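Local coordinates for calcium-dependent protein kinase, putative (Plasmodium falciparum, PDB 3MSE) that is probably a calcium-dependent serine/threonine protein kinase, represented by its C-terminal calcium-binding domain with EF-hand motifs, at residues 112-117 with 167-172. Residues are numbered along the deposited sequence; the frame is centred on the assembly and turned at random.
Sequences AAFNKI and ISFQEF
Phe114, on the last turn of helix 109-117, reaches across to Phe169 and Phe172 at the start of helix 169-177, and the trio illustrates how one aromatic side chain can join two helices distant in sequence. With CG anti to the backbone N (chi1 -179°), its ring spans the gap between the helices. Over one of its faces sits the CA of Phe169, 3.9 Å from the ring centroid, a CH-pi contact. The Phe169 ring presents its edge to that same ring in a T-shaped pair, planes at 79°, and its CD2 comes within 3.8 Å of Phe114 CB. With Phe172 the roles change: Phe114 now offers an edge, its CD1 lying 3.6 Å from Phe172 CG, in an offset edge-to-face pair inclined at 62°. The far rim of Phe114 meets backbone, with CE1 3.5 Å from Ile167 O, which lies in the ring plane. Ala113 and Ile117 add looser apolar contacts to Phe172. At the start of helix 169-177, Ser168 and Glu171 form a capping box, Glu171 N donating to Ser168 OG at 3.1 Å and Ser168 N to Glu171 OE2. Ile125, in the calcium-binding loop that includes Asp122 and Tyr124, touches Phe114 and Phe172; its backbone bonds to Ile167, consistent with EF-hand loop pairing. Cohesion across this interface is therefore apolar and aromatic, while polar bonding within 167-172 secures the helix start that carries two of the rings.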
loop_
_atom_site.group_PDB
_atom_site.type_symbol
_atom_site.label_atom_id
_atom_site.label_comp_id
_atom_site.label_asym_id
_atom_site.label_seq_id
_atom_site.Cartn_x
_atom_site.Cartn_y
_atom_site.Cartn_z
ATOM N N ALA A 112 4.645 9.253 -5.593
ATOM C CA ALA A 112 4.315 8.678 -6.896
ATOM C C ALA A 112 3.223 9.460 -7.624
ATOM O O ALA A 112 3.289 9.622 -8.848
ATOM C CB ALA A 112 3.919 7.212 -6.754
ATOM N N ALA A 113 2.226 9.941 -6.875
ATOM C CA ALA A 113 1.176 10.776 -7.449
ATOM C C ALA A 113 1.749 12.102 -7.951
ATOM O O ALA A 113 1.466 12.525 -9.071
ATOM C CB ALA A 113 0.056 11.014 -6.428
ATOM N N PHE A 114 2.549 12.749 -7.104
ATOM C CA PHE A 114 3.241 13.979 -7.457
ATOM C C PHE A 114 4.063 13.812 -8.742
ATOM O O PHE A 114 4.009 14.658 -9.627
ATOM C CB PHE A 114 4.148 14.416 -6.301
ATOM C CG PHE A 114 4.887 15.692 -6.559
ATOM C CD1 PHE A 114 4.351 16.910 -6.155
ATOM C CD2 PHE A 114 6.126 15.679 -7.201
ATOM C CE1 PHE A 114 5.021 18.099 -6.396
ATOM C CE2 PHE A 114 6.820 16.874 -7.443
ATOM C CZ PHE A 114 6.264 18.083 -7.041
ATOM N N ASN A 115 4.820 12.718 -8.829
ATOM C CA ASN A 115 5.669 12.457 -9.998
ATOM C C ASN A 115 4.868 12.292 -11.266
ATOM O O ASN A 115 5.274 12.782 -12.311
ATOM C CB ASN A 115 6.574 11.241 -9.776
ATOM C CG ASN A 115 7.768 11.562 -8.885
ATOM O OD1 ASN A 115 8.174 12.717 -8.767
ATOM N ND2 ASN A 115 8.321 10.548 -8.250
ATOM N N LYS A 116 3.719 11.623 -11.176
ATOM C CA LYS A 116 2.827 11.507 -12.332
ATOM C C LYS A 116 2.303 12.859 -12.798
ATOM O O LYS A 116 2.156 13.082 -13.994
ATOM C CB LYS A 116 1.673 10.552 -12.054
ATOM C CG LYS A 116 2.089 9.098 -12.130
ATOM C CD LYS A 116 0.900 8.163 -12.176
ATOM C CE LYS A 116 1.359 6.728 -12.458
ATOM N NZ LYS A 116 2.423 6.273 -11.500
ATOM N N ILE A 117 2.049 13.762 -11.857
ATOM C CA ILE A 117 1.499 15.077 -12.185
ATOM C C ILE A 117 2.557 16.026 -12.776
ATOM O O ILE A 117 2.268 16.802 -13.678
ATOM C CB ILE A 117 0.785 15.724 -10.968
ATOM C CG1 ILE A 117 -0.431 14.873 -10.540
ATOM C CG2 ILE A 117 0.330 17.136 -11.296
ATOM C CD1 ILE A 117 -0.948 15.188 -9.129
ATOM N N ILE A 167 4.151 24.291 -7.083
ATOM C CA ILE A 167 3.999 23.479 -5.882
ATOM C C ILE A 167 5.135 22.463 -5.776
ATOM O O ILE A 167 5.312 21.620 -6.660
ATOM C CB ILE A 167 2.613 22.758 -5.865
ATOM C CG1 ILE A 167 1.463 23.777 -5.885
ATOM C CG2 ILE A 167 2.492 21.827 -4.669
ATOM C CD1 ILE A 167 0.086 23.175 -6.206
ATOM N N SER A 168 5.905 22.556 -4.695
ATOM C CA SER A 168 6.950 21.580 -4.387
ATOM C C SER A 168 6.300 20.317 -3.833
ATOM O O SER A 168 5.121 20.333 -3.486
ATOM C CB SER A 168 7.909 22.146 -3.336
ATOM O OG SER A 168 7.305 22.133 -2.048
ATOM N N PHE A 169 7.070 19.235 -3.721
ATOM C CA PHE A 169 6.532 18.016 -3.150
ATOM C C PHE A 169 6.075 18.229 -1.718
ATOM O O PHE A 169 5.070 17.657 -1.298
ATOM C CB PHE A 169 7.504 16.836 -3.216
ATOM C CG PHE A 169 6.990 15.619 -2.498
ATOM C CD1 PHE A 169 7.610 15.163 -1.340
ATOM C CD2 PHE A 169 5.829 14.979 -2.936
ATOM C CE1 PHE A 169 7.116 14.061 -0.652
ATOM C CE2 PHE A 169 5.319 13.882 -2.253
ATOM C CZ PHE A 169 5.968 13.416 -1.109
ATOM N N GLN A 170 6.820 19.049 -0.979
ATOM C CA GLN A 170 6.529 19.302 0.429
ATOM C C GLN A 170 5.202 20.043 0.599
ATOM O O GLN A 170 4.395 19.672 1.447
ATOM C CB GLN A 170 7.687 20.060 1.107
ATOM C CG GLN A 170 7.760 19.872 2.627
ATOM C CD GLN A 170 7.979 18.419 3.039
ATOM O OE1 GLN A 170 7.273 17.900 3.900
ATOM N NE2 GLN A 170 8.947 17.752 2.411
ATOM N N GLU A 171 4.985 21.071 -0.216
ATOM C CA GLU A 171 3.726 21.828 -0.212
ATOM C C GLU A 171 2.554 20.975 -0.708
ATOM O O GLU A 171 1.427 21.113 -0.225
ATOM C CB GLU A 171 3.840 23.067 -1.087
ATOM C CG GLU A 171 4.967 24.014 -0.712
ATOM C CD GLU A 171 5.146 25.122 -1.737
ATOM O OE1 GLU A 171 5.496 26.257 -1.342
ATOM O OE2 GLU A 171 4.928 24.862 -2.942
ATOM N N PHE A 172 2.840 20.101 -1.674
ATOM C CA PHE A 172 1.865 19.146 -2.186
ATOM C C PHE A 172 1.466 18.196 -1.064
ATOM O O PHE A 172 0.280 18.029 -0.771
ATOM C CB PHE A 172 2.458 18.364 -3.361
ATOM C CG PHE A 172 1.601 17.228 -3.834
ATOM C CD1 PHE A 172 1.916 15.921 -3.497
ATOM C CD2 PHE A 172 0.472 17.466 -4.625
ATOM C CE1 PHE A 172 1.123 14.855 -3.942
ATOM C CE2 PHE A 172 -0.329 16.413 -5.076
ATOM C CZ PHE A 172 -0.007 15.109 -4.734
#